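Local coordinates for NG, ng-dimethylarginine dimethylaminohydrolase (Pseudomonas aeruginosa, PDB 1H70), which hydrolyses N-omega-methylated arginines, the natural inhibitors of nitric oxide synthase, to L-citrulline and a methylamine or dimethylamine, at residues V63-V69 with S249-R254; T72-I77 with I145-L151; T79-A83 with A110-A116. The protein carries 1 engineered substitution. All blocks are in the same frame, centred on the assembly; numbering follows the deposited sequence.

Overall arrangement
Interaction 1 forms part of the citrulline pocket; both of its segments bond the ligand. Interaction 3 lies next to it, with centres about 14 Å apart. The two touch directly: Thr79 OG1 is 2.6 Å from Asp67 O, a probable hydrogen bond, and the CB of Ala116 packs on Glu66 O. The side chain of Glu115 in interaction 3 comes within about 5 Å of the citrulline. Interaction 2 is further out, about 18 Å from the centre of interaction 1 and 17 Å from that of interaction 3. It still meets interaction 1 through Val69, which packs on Ala76 and Ile77, and residues 72-77 run almost directly into 79-83.

Interaction 1: V63-V69 with S249-R254; sequences VFVEDPV and SSMSLR. Engineered in segment 249-254: Ser250 (natural residue Cys). With CIR (citrulline), chain B.
The buried carboxylate of Glu66 is shared between the bound citrulline and Ser249 and Arg254 of the other segment. Glu66 OE1 accepts from citrulline N8 at 3.1 Å and lies 2.7 Å from Ser249 OG, which also meets Asn205. Glu66 OE2 forms a salt bridge of 2.9 Å with Arg254 NH1, on the syn side but well out of the carboxylate plane, and another with Lys165. At the edge of Arg254, NH2 bonds Ser249 O and Ser252 OG; Ser252 OG also bonds Tyr39 OH. Glu66 CG is anti to the backbone N (chi1 168°), and the extended chain brings the carboxylate to Ser249, where a type I turn to Ser252 begins. Glu66 N donates to Ser250 O at 3.1 Å, from above the carbonyl plane. Phe64 lies beside Met251; Phe64 CD2 is 3.4 Å from Ser250 CB. Asp67 takes both ureido nitrogens, N8 on OD1 and N6 on OD2. Ser250, engineered in place of the cysteine that is probably the nucleophile, donates from OG to citrulline O7 at 2.5 Å. The contact thus brings the position of the probable nucleophile up to the ureido group while two carboxylates fix its nitrogens, consistent with recognition of a guanidinium substrate.

Interaction 2: T72-I77 with I145-L151; sequences TSRCAI and ILEKHGL
Cys75 lies over one face of the His149 ring, just where a Schellman motif ends helix 136-148. Gly150, with positive phi, is the C-prime residue: Leu151 N bonds Leu146 O, and Gly150 N bonds Glu147 O. The contact packs this helix end against the turn that leads into strand 76-78. The close-packed part joins a sulfur-aromatic contact to aliphatic packing. Cys75 SG is 3.7 Å from His149 CD2 and only 15° off the normal through the ring centre. Cys75 CB also rests over the ring. SG lies between the backbone N and the carbonyl carbon (chi1 65°), a position that brings the sulfur over the ring. The ring is further held by a bond from NE2 to Glu106. Further along, Ile77 and Ile145 lie alongside each other, pointing opposite ways, Ile77 CG1 3.8 Å from Ile145 CG2. Thr72 and Leu151 meet tip to tip, Thr72 OG1 to Leu151 CD1 at 3.7 Å. Phe126 of strand 125-130 touches Thr72, Leu146 and Leu151. Thr72 OG1 shapes the turn: it accepts from Arg74 N in an ST turn and donates to Cys75 O.

The looser side belongs to the partly exposed Arg74 and exposed Gly150. Here Arg74 bends at chi2 and crosses Leu151, whose CD2 lies over one face of the guanidinium. At its edge, Arg74 NH1 donates to His149 O at 2.9 Å, in the carbonyl plane.

Interaction 3: T79-A83 with A110-A116; sequences TRPGA and APGTVEA
Glu115 OE2 takes one sound and one weak bond, from the successive backbone N-H groups of Ala83 and Gly82. Ala83 N donates to Glu115 OE2 at 3.0 Å, almost straight (169°) and nearly along the C-O axis, while the bond from Gly82 N is the weak one. The other oxygen, OE1, pairs with Arg133 and accepts from His163 NE2. CG of Glu115 is anti to its carbonyl carbon (chi1 -73°), and the chain then runs extended past Pro81, whose CB is 3.5 Å from Glu115 OE2. Beside it the two loops make a single antiparallel bridge, a hydrogen-bonded pair of Arg80 and Val114. Arg80 N meets Val114 O on a lone pair in its plane. The return bond, Val114 N to Arg80 O, is shorter at 2.8 Å but comes from above the carbonyl plane. The Arg80 side chain is extended from CG to NE and runs to Gly112 and Ala110. Arg80 NH1 donates to Gly112 O at 2.6 Å, in the guanidinium plane, and Ala110 CB lies over one face, toward its rim. Glu115 thus links the 79-83 loop to His163, the probable proton donor, and to Arg133, which bonds the citrulline, consistent with a second-shell role in positioning both.

Interaction 1: V63-V69 with S249-R254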
ATOM      1  N   VAL A  63       1.677   5.485 -10.424  1.00  9.40           N
ATOM      2  CA  VAL A  63       1.644   4.036 -10.409  1.00  8.79           C
ATOM      3  C   VAL A  63       1.344   3.564  -8.993  1.00  7.97           C
ATOM      4  O   VAL A  63       0.809   2.473  -8.798  1.00  8.15           O
ATOM      5  CB  VAL A  63       3.010   3.442 -10.866  1.00  8.94           C
ATOM      6  CG1 VAL A  63       4.137   3.845  -9.914  1.00  9.75           C
ATOM      7  CG2 VAL A  63       2.947   1.921 -11.006  1.00  9.19           C
ATOM      8  N   PHE A  64       1.686   4.381  -7.995  1.00  7.59           N
ATOM      9  CA  PHE A  64       1.427   4.041  -6.600  1.00  8.55           C
ATOM     10  C   PHE A  64       0.013   4.436  -6.176  1.00  8.83           C
ATOM     11  O   PHE A  64      -0.210   5.323  -5.322  1.00  7.97           O
ATOM     12  CB  PHE A  64       2.478   4.685  -5.683  1.00  8.70           C
ATOM     13  CG  PHE A  64       3.881   4.251  -6.047  1.00  8.84           C
ATOM     14  CD1 PHE A  64       4.862   5.190  -6.333  1.00 10.64           C
ATOM     15  CD2 PHE A  64       4.183   2.905  -6.123  1.00 10.65           C
ATOM     16  CE1 PHE A  64       6.142   4.784  -6.678  1.00 10.91           C
ATOM     17  CE2 PHE A  64       5.483   2.481  -6.464  1.00 11.85           C
ATOM     18  CZ  PHE A  64       6.456   3.426  -6.728  1.00 11.31           C
ATOM     19  N   VAL A  65      -0.953   3.739  -6.763  1.00  8.30           N
ATOM     20  CA  VAL A  65      -2.373   3.995  -6.526  1.00  8.09           C
ATOM     21  C   VAL A  65      -2.833   3.737  -5.089  1.00  9.07           C
ATOM     22  O   VAL A  65      -3.918   4.210  -4.692  1.00  7.25           O
ATOM     23  CB  VAL A  65      -3.274   3.190  -7.497  1.00  8.58           C
ATOM     24  CG1 VAL A  65      -3.012   3.639  -8.932  1.00  8.15           C
ATOM     25  CG2 VAL A  65      -3.072   1.666  -7.317  1.00 10.50           C
ATOM     26  N   GLU A  66      -2.024   3.038  -4.296  1.00  8.42           N
ATOM     27  CA  GLU A  66      -2.381   2.855  -2.895  1.00  9.06           C
ATOM     28  C   GLU A  66      -2.569   4.190  -2.173  1.00  9.21           C
ATOM     29  O   GLU A  66      -3.441   4.280  -1.343  1.00 10.14           O
ATOM     30  CB  GLU A  66      -1.288   2.057  -2.167  1.00 10.04           C
ATOM     31  CG  GLU A  66      -1.415   2.045  -0.651  1.00  9.56           C
ATOM     32  CD  GLU A  66      -0.809   0.808  -0.025  1.00  9.32           C
ATOM     33  OE1 GLU A  66       0.416   0.812   0.226  1.00  8.06           O
ATOM     34  OE2 GLU A  66      -1.540  -0.157   0.229  1.00  9.72           O
ATOM     35  N   ASP A  67      -1.781   5.218  -2.476  1.00  9.16           N
ATOM     36  CA  ASP A  67      -1.869   6.464  -1.687  1.00  8.75           C
ATOM     37  C   ASP A  67      -3.110   7.348  -1.831  1.00  9.58           C
ATOM     38  O   ASP A  67      -3.634   7.848  -0.835  1.00  8.57           O
ATOM     39  CB  ASP A  67      -0.554   7.232  -1.817  1.00  9.80           C
ATOM     40  CG  ASP A  67       0.595   6.399  -1.328  1.00  8.91           C
ATOM     41  OD1 ASP A  67       0.479   5.845  -0.193  1.00  9.76           O
ATOM     42  OD2 ASP A  67       1.605   6.251  -2.017  1.00  8.97           O
ATOM     43  N   PRO A  68      -3.607   7.574  -3.044  1.00 10.32           N
ATOM     44  CA  PRO A  68      -4.770   8.451  -3.229  1.00 10.89           C
ATOM     45  C   PRO A  68      -6.132   7.970  -2.720  1.00 10.41           C
ATOM     46  O   PRO A  68      -7.063   8.776  -2.725  1.00 10.63           O
ATOM     47  CB  PRO A  68      -4.817   8.681  -4.747  1.00 10.34           C
ATOM     48  CG  PRO A  68      -3.921   7.657  -5.364  1.00 13.15           C
ATOM     49  CD  PRO A  68      -3.019   7.122  -4.318  1.00 10.49           C
ATOM     50  N   VAL A  69      -6.305   6.723  -2.282  1.00 10.19           N
ATOM     51  CA  VAL A  69      -7.602   6.250  -1.848  1.00 10.45           C
ATOM     52  C   VAL A  69      -7.472   5.119  -0.847  1.00  9.94           C
ATOM     53  O   VAL A  69      -6.497   4.372  -0.861  1.00 10.60           O
ATOM     54  CB  VAL A  69      -8.441   5.582  -2.987  1.00 12.36           C
ATOM     55  CG1 VAL A  69      -9.927   5.552  -2.589  1.00 11.79           C
ATOM     56  CG2 VAL A  69      -8.268   6.222  -4.357  1.00 13.24           C
ATOM     57  N   SER A 249       2.627  -3.338  -1.998  1.00  8.51           N
ATOM     58  CA  SER A 249       1.372  -2.820  -1.435  1.00  9.88           C
ATOM     59  C   SER A 249       1.030  -1.518  -2.142  1.00  9.45           C
ATOM     60  O   SER A 249      -0.112  -1.201  -2.410  1.00 10.49           O
ATOM     61  CB  SER A 249       1.454  -2.555   0.080  1.00 10.35           C
ATOM     62  OG  SER A 249       2.091  -1.316   0.316  1.00 12.12           O
ATOM     63  N   SER A 250       2.067  -0.779  -2.480  1.00  8.48           N
ATOM     64  CA  SER A 250       1.973   0.543  -3.104  1.00  8.84           C
ATOM     65  C   SER A 250       1.287   0.584  -4.444  1.00  9.24           C
ATOM     66  O   SER A 250       0.695   1.609  -4.805  1.00  8.00           O
ATOM     67  CB  SER A 250       3.408   1.038  -3.351  1.00  6.79           C
ATOM     68  OG  SER A 250       4.224   0.640  -2.250  1.00  9.95           O
ATOM     69  N   MET A 251       1.434  -0.493  -5.199  1.00  8.39           N
ATOM     70  CA  MET A 251       0.997  -0.557  -6.575  1.00  9.54           C
ATOM     71  C   MET A 251      -0.435  -1.000  -6.833  1.00  8.98           C
ATOM     72  O   MET A 251      -0.835  -1.152  -8.006  1.00  8.57           O
ATOM     73  CB  MET A 251       2.035  -1.375  -7.356  1.00  9.12           C
ATOM     74  CG  MET A 251       3.310  -0.521  -7.495  1.00 10.94           C
ATOM     75  SD  MET A 251       4.524  -1.241  -8.634  1.00 15.62           S
ATOM     76  CE  MET A 251       4.868  -2.721  -7.669  1.00 10.01           C
ATOM     77  N   SER A 252      -1.223  -1.216  -5.774  1.00  8.24           N
ATOM     78  CA  SER A 252      -2.617  -1.563  -6.037  1.00  7.78           C
ATOM     79  C   SER A 252      -3.528  -1.160  -4.909  1.00  9.19           C
ATOM     80  O   SER A 252      -3.064  -0.801  -3.826  1.00  8.73           O
ATOM     81  CB  SER A 252      -2.831  -3.051  -6.344  1.00  8.93           C
ATOM     82  OG  SER A 252      -2.295  -3.964  -5.382  1.00  7.26           O
ATOM     83  N   LEU A 253      -4.820  -1.170  -5.236  1.00  8.82           N
ATOM     84  CA  LEU A 253      -5.927  -0.999  -4.291  1.00  9.73           C
ATOM     85  C   LEU A 253      -6.591  -2.387  -4.317  1.00  9.59           C
ATOM     86  O   LEU A 253      -6.799  -2.940  -5.388  1.00  9.65           O
ATOM     87  CB  LEU A 253      -6.928   0.034  -4.795  1.00 10.57           C
ATOM     88  CG  LEU A 253      -6.928   1.528  -4.475  1.00 13.71           C
ATOM     89  CD1 LEU A 253      -5.958   2.033  -3.483  1.00 10.86           C
ATOM     90  CD2 LEU A 253      -7.123   2.451  -5.667  1.00 12.21           C
ATOM     91  N   ARG A 254      -6.872  -2.967  -3.156  1.00  9.90           N
ATOM     92  CA  ARG A 254      -7.391  -4.311  -3.002  1.00  9.62           C
ATOM     93  C   ARG A 254      -8.675  -4.282  -2.161  1.00 10.94           C
ATOM     94  O   ARG A 254      -8.638  -3.797  -1.044  1.00 10.08           O
ATOM     95  CB  ARG A 254      -6.328  -5.144  -2.277  1.00  9.76           C
ATOM     96  CG  ARG A 254      -5.018  -5.215  -3.040  1.00  7.79           C
ATOM     97  CD  ARG A 254      -3.809  -5.729  -2.229  1.00  7.65           C
ATOM     98  NE  ARG A 254      -3.389  -4.716  -1.239  1.00  6.33           N
ATOM     99  CZ  ARG A 254      -2.587  -3.678  -1.468  1.00  7.98           C
ATOM    100  NH1 ARG A 254      -2.280  -2.894  -0.418  1.00  9.50           N
ATOM    101  NH2 ARG A 254      -2.082  -3.404  -2.677  1.00  7.25           N
TER
HETATM  102  C   CIR B 500       6.532   8.758  -3.111  1.00 10.28           C
HETATM  103  O   CIR B 500       5.388   9.202  -2.788  1.00 11.16           O
HETATM  104  OXT CIR B 500       7.599   9.279  -2.582  1.00 11.56           O
HETATM  105  CA  CIR B 500       6.649   7.587  -4.049  1.00 10.18           C
HETATM  106  N   CIR B 500       7.916   7.671  -4.799  1.00  9.74           N
HETATM  107  C3  CIR B 500       6.573   6.264  -3.246  1.00  9.08           C
HETATM  108  C4  CIR B 500       5.157   6.092  -2.669  1.00 10.61           C
HETATM  109  C5  CIR B 500       5.100   4.812  -1.853  1.00 12.76           C
HETATM  110  N6  CIR B 500       3.743   4.575  -1.340  1.00 11.81           N
HETATM  111  C7  CIR B 500       3.344   3.468  -0.736  1.00 13.29           C
HETATM  112  O7  CIR B 500       4.091   2.495  -0.547  1.00 12.13           O
HETATM  113  N8  CIR B 500       2.063   3.394  -0.326  1.00 12.44           N
HETATM  114  O   HOH W   1      -3.730  -0.209  -1.214  1.00  9.86           O

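Interaction 2: T72-I77 with I145-L151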
ATOM      1  N   THR A  72     -12.569   0.296   1.461  1.00 13.09           N
ATOM      2  CA  THR A  72     -12.965  -0.654   2.497  1.00 14.20           C
ATOM      3  C   THR A  72     -14.175  -1.452   2.024  1.00 15.36           C
ATOM      4  O   THR A  72     -14.616  -1.314   0.890  1.00 16.98           O
ATOM      5  CB  THR A  72     -13.291   0.057   3.839  1.00 15.39           C
ATOM      6  OG1 THR A  72     -14.602   0.646   3.758  1.00 14.95           O
ATOM      7  CG2 THR A  72     -12.319   1.207   4.105  1.00 12.62           C
ATOM      8  N   SER A  73     -14.730  -2.309   2.881  1.00 16.47           N
ATOM      9  CA  SER A  73     -15.913  -3.076   2.489  1.00 17.31           C
ATOM     10  C   SER A  73     -17.189  -2.262   2.591  1.00 17.83           C
ATOM     11  O   SER A  73     -18.251  -2.709   2.140  1.00 19.33           O
ATOM     12  CB  SER A  73     -16.075  -4.283   3.423  1.00 17.09           C
ATOM     13  OG  SER A  73     -16.091  -3.803   4.759  1.00 18.14           O
ATOM     14  N   ARG A  74     -17.102  -1.082   3.190  1.00 17.78           N
ATOM     15  CA  ARG A  74     -18.273  -0.240   3.402  1.00 18.24           C
ATOM     16  C   ARG A  74     -18.270   1.050   2.591  1.00 17.57           C
ATOM     17  O   ARG A  74     -19.337   1.599   2.313  1.00 17.80           O
ATOM     18  CB  ARG A  74     -18.383   0.154   4.878  1.00 19.45           C
ATOM     19  CG  ARG A  74     -18.186  -0.990   5.871  1.00 22.96           C
ATOM     20  CD  ARG A  74     -19.461  -1.601   6.400  1.00 24.29           C
ATOM     21  NE  ARG A  74     -19.172  -2.793   7.189  1.00 25.81           N
ATOM     22  CZ  ARG A  74     -19.022  -2.850   8.512  1.00 26.39           C
ATOM     23  NH1 ARG A  74     -19.120  -1.769   9.268  1.00 25.50           N
ATOM     24  NH2 ARG A  74     -18.763  -4.020   9.089  1.00 27.09           N
ATOM     25  N   CYS A  75     -17.091   1.575   2.272  1.00 16.64           N
ATOM     26  CA  CYS A  75     -16.965   2.823   1.533  1.00 15.10           C
ATOM     27  C   CYS A  75     -15.547   3.022   1.033  1.00 13.95           C
ATOM     28  O   CYS A  75     -14.649   2.259   1.377  1.00 14.09           O
ATOM     29  CB  CYS A  75     -17.296   4.022   2.429  1.00 15.96           C
ATOM     30  SG  CYS A  75     -16.113   4.234   3.788  1.00 17.62           S
ATOM     31  N   ALA A  76     -15.363   4.062   0.219  1.00 12.70           N
ATOM     32  CA  ALA A  76     -14.040   4.445  -0.261  1.00 12.59           C
ATOM     33  C   ALA A  76     -13.837   5.895   0.196  1.00 12.25           C
ATOM     34  O   ALA A  76     -14.763   6.712   0.155  1.00 12.90           O
ATOM     35  CB  ALA A  76     -13.894   4.357  -1.761  1.00 12.83           C
ATOM     36  N   ILE A  77     -12.623   6.186   0.633  1.00 11.13           N
ATOM     37  CA  ILE A  77     -12.274   7.521   1.089  1.00 10.19           C
ATOM     38  C   ILE A  77     -11.125   8.015   0.233  1.00 11.05           C
ATOM     39  O   ILE A  77     -10.033   7.440   0.282  1.00 10.71           O
ATOM     40  CB  ILE A  77     -11.792   7.492   2.566  1.00 10.87           C
ATOM     41  CG1 ILE A  77     -12.795   6.795   3.486  1.00 10.84           C
ATOM     42  CG2 ILE A  77     -11.567   8.904   3.092  1.00 10.39           C
ATOM     43  CD1 ILE A  77     -12.449   5.314   3.801  1.00 13.16           C
ATOM     44  N   ILE A 145     -14.548   9.155   9.664  1.00 11.51           N
ATOM     45  CA  ILE A 145     -15.294   8.573   8.543  1.00 12.65           C
ATOM     46  C   ILE A 145     -15.481   7.080   8.755  1.00 12.70           C
ATOM     47  O   ILE A 145     -16.577   6.537   8.577  1.00 13.66           O
ATOM     48  CB  ILE A 145     -14.570   8.833   7.221  1.00 11.15           C
ATOM     49  CG1 ILE A 145     -14.622  10.318   6.861  1.00 12.00           C
ATOM     50  CG2 ILE A 145     -15.224   8.021   6.097  1.00 12.68           C
ATOM     51  CD1 ILE A 145     -13.565  10.712   5.806  1.00 12.39           C
ATOM     52  N   LEU A 146     -14.394   6.401   9.117  1.00 12.71           N
ATOM     53  CA  LEU A 146     -14.451   4.966   9.392  1.00 12.79           C
ATOM     54  C   LEU A 146     -15.496   4.697  10.477  1.00 13.05           C
ATOM     55  O   LEU A 146     -16.283   3.769  10.352  1.00 13.87           O
ATOM     56  CB  LEU A 146     -13.091   4.412   9.814  1.00 11.50           C
ATOM     57  CG  LEU A 146     -12.026   4.389   8.697  1.00 11.28           C
ATOM     58  CD1 LEU A 146     -10.607   4.121   9.213  1.00 11.54           C
ATOM     59  CD2 LEU A 146     -12.383   3.318   7.670  1.00 10.99           C
ATOM     60  N   GLU A 147     -15.499   5.505  11.535  1.00 14.09           N
ATOM     61  CA  GLU A 147     -16.477   5.306  12.617  1.00 15.20           C
ATOM     62  C   GLU A 147     -17.917   5.512  12.137  1.00 14.71           C
ATOM     63  O   GLU A 147     -18.810   4.765  12.562  1.00 15.33           O
ATOM     64  CB  GLU A 147     -16.142   6.166  13.834  1.00 14.87           C
ATOM     65  CG  GLU A 147     -14.923   5.629  14.583  1.00 16.71           C
ATOM     66  CD  GLU A 147     -14.491   6.444  15.791  1.00 19.14           C
ATOM     67  OE1 GLU A 147     -15.041   7.529  16.077  1.00 19.96           O
ATOM     68  OE2 GLU A 147     -13.554   5.971  16.466  1.00 17.11           O
ATOM     69  N   LYS A 148     -18.151   6.489  11.265  1.00 15.10           N
ATOM     70  CA  LYS A 148     -19.476   6.779  10.686  1.00 15.79           C
ATOM     71  C   LYS A 148     -20.000   5.529   9.974  1.00 16.19           C
ATOM     72  O   LYS A 148     -21.212   5.238   9.946  1.00 16.13           O
ATOM     73  CB  LYS A 148     -19.392   7.981   9.722  1.00 15.50           C
ATOM     74  CG  LYS A 148     -20.666   8.239   8.917  1.00 17.87           C
ATOM     75  CD  LYS A 148     -20.417   8.979   7.603  1.00 20.81           C
ATOM     76  CE  LYS A 148     -21.615   8.866   6.656  1.00 22.11           C
ATOM     77  NZ  LYS A 148     -21.418   9.675   5.405  1.00 22.91           N
ATOM     78  N   HIS A 149     -19.066   4.747   9.441  1.00 15.39           N
ATOM     79  CA  HIS A 149     -19.387   3.511   8.736  1.00 15.34           C
ATOM     80  C   HIS A 149     -19.251   2.243   9.588  1.00 15.63           C
ATOM     81  O   HIS A 149     -19.284   1.131   9.048  1.00 14.19           O
ATOM     82  CB  HIS A 149     -18.531   3.401   7.471  1.00 15.11           C
ATOM     83  CG  HIS A 149     -18.924   4.434   6.464  1.00 15.98           C
ATOM     84  ND1 HIS A 149     -19.949   4.231   5.570  1.00 15.45           N
ATOM     85  CD2 HIS A 149     -18.480   5.692   6.259  1.00 15.31           C
ATOM     86  CE1 HIS A 149     -20.096   5.317   4.826  1.00 16.89           C
ATOM     87  NE2 HIS A 149     -19.216   6.217   5.226  1.00 16.86           N
ATOM     88  N   GLY A 150     -19.143   2.379  10.904  1.00 15.35           N
ATOM     89  CA  GLY A 150     -19.041   1.210  11.757  1.00 16.73           C
ATOM     90  C   GLY A 150     -17.677   0.545  11.817  1.00 16.54           C
ATOM     91  O   GLY A 150     -17.553  -0.549  12.383  1.00 16.96           O
ATOM     92  N   LEU A 151     -16.658   1.172  11.252  1.00 15.65           N
ATOM     93  CA  LEU A 151     -15.312   0.623  11.327  1.00 15.71           C
ATOM     94  C   LEU A 151     -14.540   1.369  12.424  1.00 15.91           C
ATOM     95  O   LEU A 151     -15.051   2.326  13.007  1.00 16.08           O
ATOM     96  CB  LEU A 151     -14.619   0.745   9.969  1.00 14.57           C
ATOM     97  CG  LEU A 151     -15.371   0.014   8.856  1.00 14.25           C
ATOM     98  CD1 LEU A 151     -14.888   0.448   7.469  1.00 10.73           C
ATOM     99  CD2 LEU A 151     -15.176  -1.479   9.038  1.00 15.27           C
TER

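Interaction 3: T79-A83 with A110-A116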
ATOM      1  N   THR A  79      -8.164  10.257  -0.435  1.00 10.74           N
ATOM      2  CA  THR A  79      -7.282  10.886   0.531  1.00 10.28           C
ATOM      3  C   THR A  79      -6.875  12.292   0.094  1.00 10.85           C
ATOM      4  O   THR A  79      -7.557  12.940  -0.715  1.00 11.10           O
ATOM      5  CB  THR A  79      -6.057   9.988   0.778  1.00  9.56           C
ATOM      6  OG1 THR A  79      -5.288   9.872  -0.429  1.00 10.00           O
ATOM      7  CG2 THR A  79      -6.482   8.555   1.184  1.00 10.27           C
ATOM      8  N   ARG A  80      -5.790  12.801   0.673  1.00 11.17           N
ATOM      9  CA  ARG A  80      -5.275  14.125   0.361  1.00 11.36           C
ATOM     10  C   ARG A  80      -3.761  14.080   0.585  1.00 11.24           C
ATOM     11  O   ARG A  80      -3.249  14.402   1.659  1.00 10.09           O
ATOM     12  CB  ARG A  80      -5.940  15.171   1.263  1.00 12.37           C
ATOM     13  CG  ARG A  80      -5.653  16.613   0.834  1.00 13.03           C
ATOM     14  CD  ARG A  80      -6.730  17.601   1.340  1.00 16.00           C
ATOM     15  NE  ARG A  80      -6.391  18.967   0.958  1.00 16.51           N
ATOM     16  CZ  ARG A  80      -5.544  19.753   1.620  1.00 18.82           C
ATOM     17  NH1 ARG A  80      -4.960  19.329   2.738  1.00 19.48           N
ATOM     18  NH2 ARG A  80      -5.304  20.989   1.178  1.00 19.67           N
ATOM     19  N   PRO A  81      -3.043  13.612  -0.427  1.00 11.66           N
ATOM     20  CA  PRO A  81      -1.595  13.422  -0.317  1.00 12.49           C
ATOM     21  C   PRO A  81      -0.832  14.604   0.235  1.00 11.96           C
ATOM     22  O   PRO A  81      -1.094  15.768  -0.090  1.00 12.76           O
ATOM     23  CB  PRO A  81      -1.161  13.053  -1.724  1.00 12.26           C
ATOM     24  CG  PRO A  81      -2.382  12.360  -2.307  1.00 12.65           C
ATOM     25  CD  PRO A  81      -3.565  13.148  -1.725  1.00 11.85           C
ATOM     26  N   GLY A  82       0.115  14.286   1.112  1.00 12.26           N
ATOM     27  CA  GLY A  82       0.967  15.300   1.709  1.00 13.07           C
ATOM     28  C   GLY A  82       1.988  15.774   0.682  1.00 13.98           C
ATOM     29  O   GLY A  82       2.402  16.923   0.718  1.00 13.88           O
ATOM     30  N   ALA A  83       2.425  14.893  -0.214  1.00 13.97           N
ATOM     31  CA  ALA A  83       3.409  15.277  -1.218  1.00 13.99           C
ATOM     32  C   ALA A  83       2.773  16.190  -2.255  1.00 14.65           C
ATOM     33  O   ALA A  83       1.854  15.760  -2.942  1.00 14.18           O
ATOM     34  CB  ALA A  83       3.970  14.046  -1.885  1.00 12.75           C
ATOM     35  N   ALA A 110      -8.859  19.773   3.647  1.00 18.25           N
ATOM     36  CA  ALA A 110      -7.911  20.602   4.385  1.00 18.40           C
ATOM     37  C   ALA A 110      -8.504  20.892   5.747  1.00 18.28           C
ATOM     38  O   ALA A 110      -9.723  20.950   5.915  1.00 17.14           O
ATOM     39  CB  ALA A 110      -7.647  21.913   3.641  1.00 19.46           C
ATOM     40  N   PRO A 111      -7.652  21.069   6.753  1.00 17.96           N
ATOM     41  CA  PRO A 111      -6.192  21.033   6.622  1.00 17.73           C
ATOM     42  C   PRO A 111      -5.547  19.660   6.853  1.00 17.21           C
ATOM     43  O   PRO A 111      -4.378  19.552   7.262  1.00 16.69           O
ATOM     44  CB  PRO A 111      -5.766  22.011   7.718  1.00 18.20           C
ATOM     45  CG  PRO A 111      -6.794  21.765   8.824  1.00 18.26           C
ATOM     46  CD  PRO A 111      -8.079  21.385   8.129  1.00 18.39           C
ATOM     47  N   GLY A 112      -6.277  18.609   6.538  1.00 16.02           N
ATOM     48  CA  GLY A 112      -5.772  17.251   6.711  1.00 15.51           C
ATOM     49  C   GLY A 112      -4.982  16.796   5.493  1.00 14.89           C
ATOM     50  O   GLY A 112      -5.198  17.270   4.383  1.00 14.44           O
ATOM     51  N   THR A 113      -4.078  15.857   5.713  1.00 14.85           N
ATOM     52  CA  THR A 113      -3.218  15.339   4.681  1.00 13.79           C
ATOM     53  C   THR A 113      -3.186  13.819   4.973  1.00 13.32           C
ATOM     54  O   THR A 113      -2.987  13.415   6.118  1.00 11.25           O
ATOM     55  CB  THR A 113      -1.926  16.163   4.933  1.00 16.66           C
ATOM     56  OG1 THR A 113      -1.689  17.168   3.906  1.00 17.01           O
ATOM     57  CG2 THR A 113      -0.780  15.369   5.207  1.00 13.92           C
ATOM     58  N   VAL A 114      -3.504  12.955   4.003  1.00 10.86           N
ATOM     59  CA  VAL A 114      -3.443  11.496   4.248  1.00 11.33           C
ATOM     60  C   VAL A 114      -2.931  10.802   2.994  1.00 11.00           C
ATOM     61  O   VAL A 114      -3.343  11.174   1.914  1.00 10.57           O
ATOM     62  CB  VAL A 114      -4.815  10.828   4.532  1.00 11.10           C
ATOM     63  CG1 VAL A 114      -4.715   9.295   4.572  1.00 11.09           C
ATOM     64  CG2 VAL A 114      -5.411  11.272   5.876  1.00 11.14           C
ATOM     65  N   GLU A 115      -2.056   9.812   3.150  1.00 10.44           N
ATOM     66  CA  GLU A 115      -1.636   8.956   2.034  1.00 10.39           C
ATOM     67  C   GLU A 115      -1.902   7.554   2.565  1.00 10.21           C
ATOM     68  O   GLU A 115      -1.376   7.197   3.616  1.00  9.29           O
ATOM     69  CB  GLU A 115      -0.175   9.147   1.588  1.00 10.01           C
ATOM     70  CG  GLU A 115      -0.012  10.462   0.835  1.00 10.12           C
ATOM     71  CD  GLU A 115       1.414  10.836   0.479  1.00 11.74           C
ATOM     72  OE1 GLU A 115       2.303   9.957   0.507  1.00 11.28           O
ATOM     73  OE2 GLU A 115       1.622  12.021   0.140  1.00 12.97           O
ATOM     74  N   ALA A 116      -2.714   6.779   1.829  1.00  9.29           N
ATOM     75  CA  ALA A 116      -3.155   5.464   2.301  1.00  9.11           C
ATOM     76  C   ALA A 116      -2.100   4.398   2.531  1.00  9.31           C
ATOM     77  O   ALA A 116      -2.394   3.363   3.133  1.00  8.73           O
ATOM     78  CB  ALA A 116      -4.314   4.907   1.434  1.00  8.82           C
TER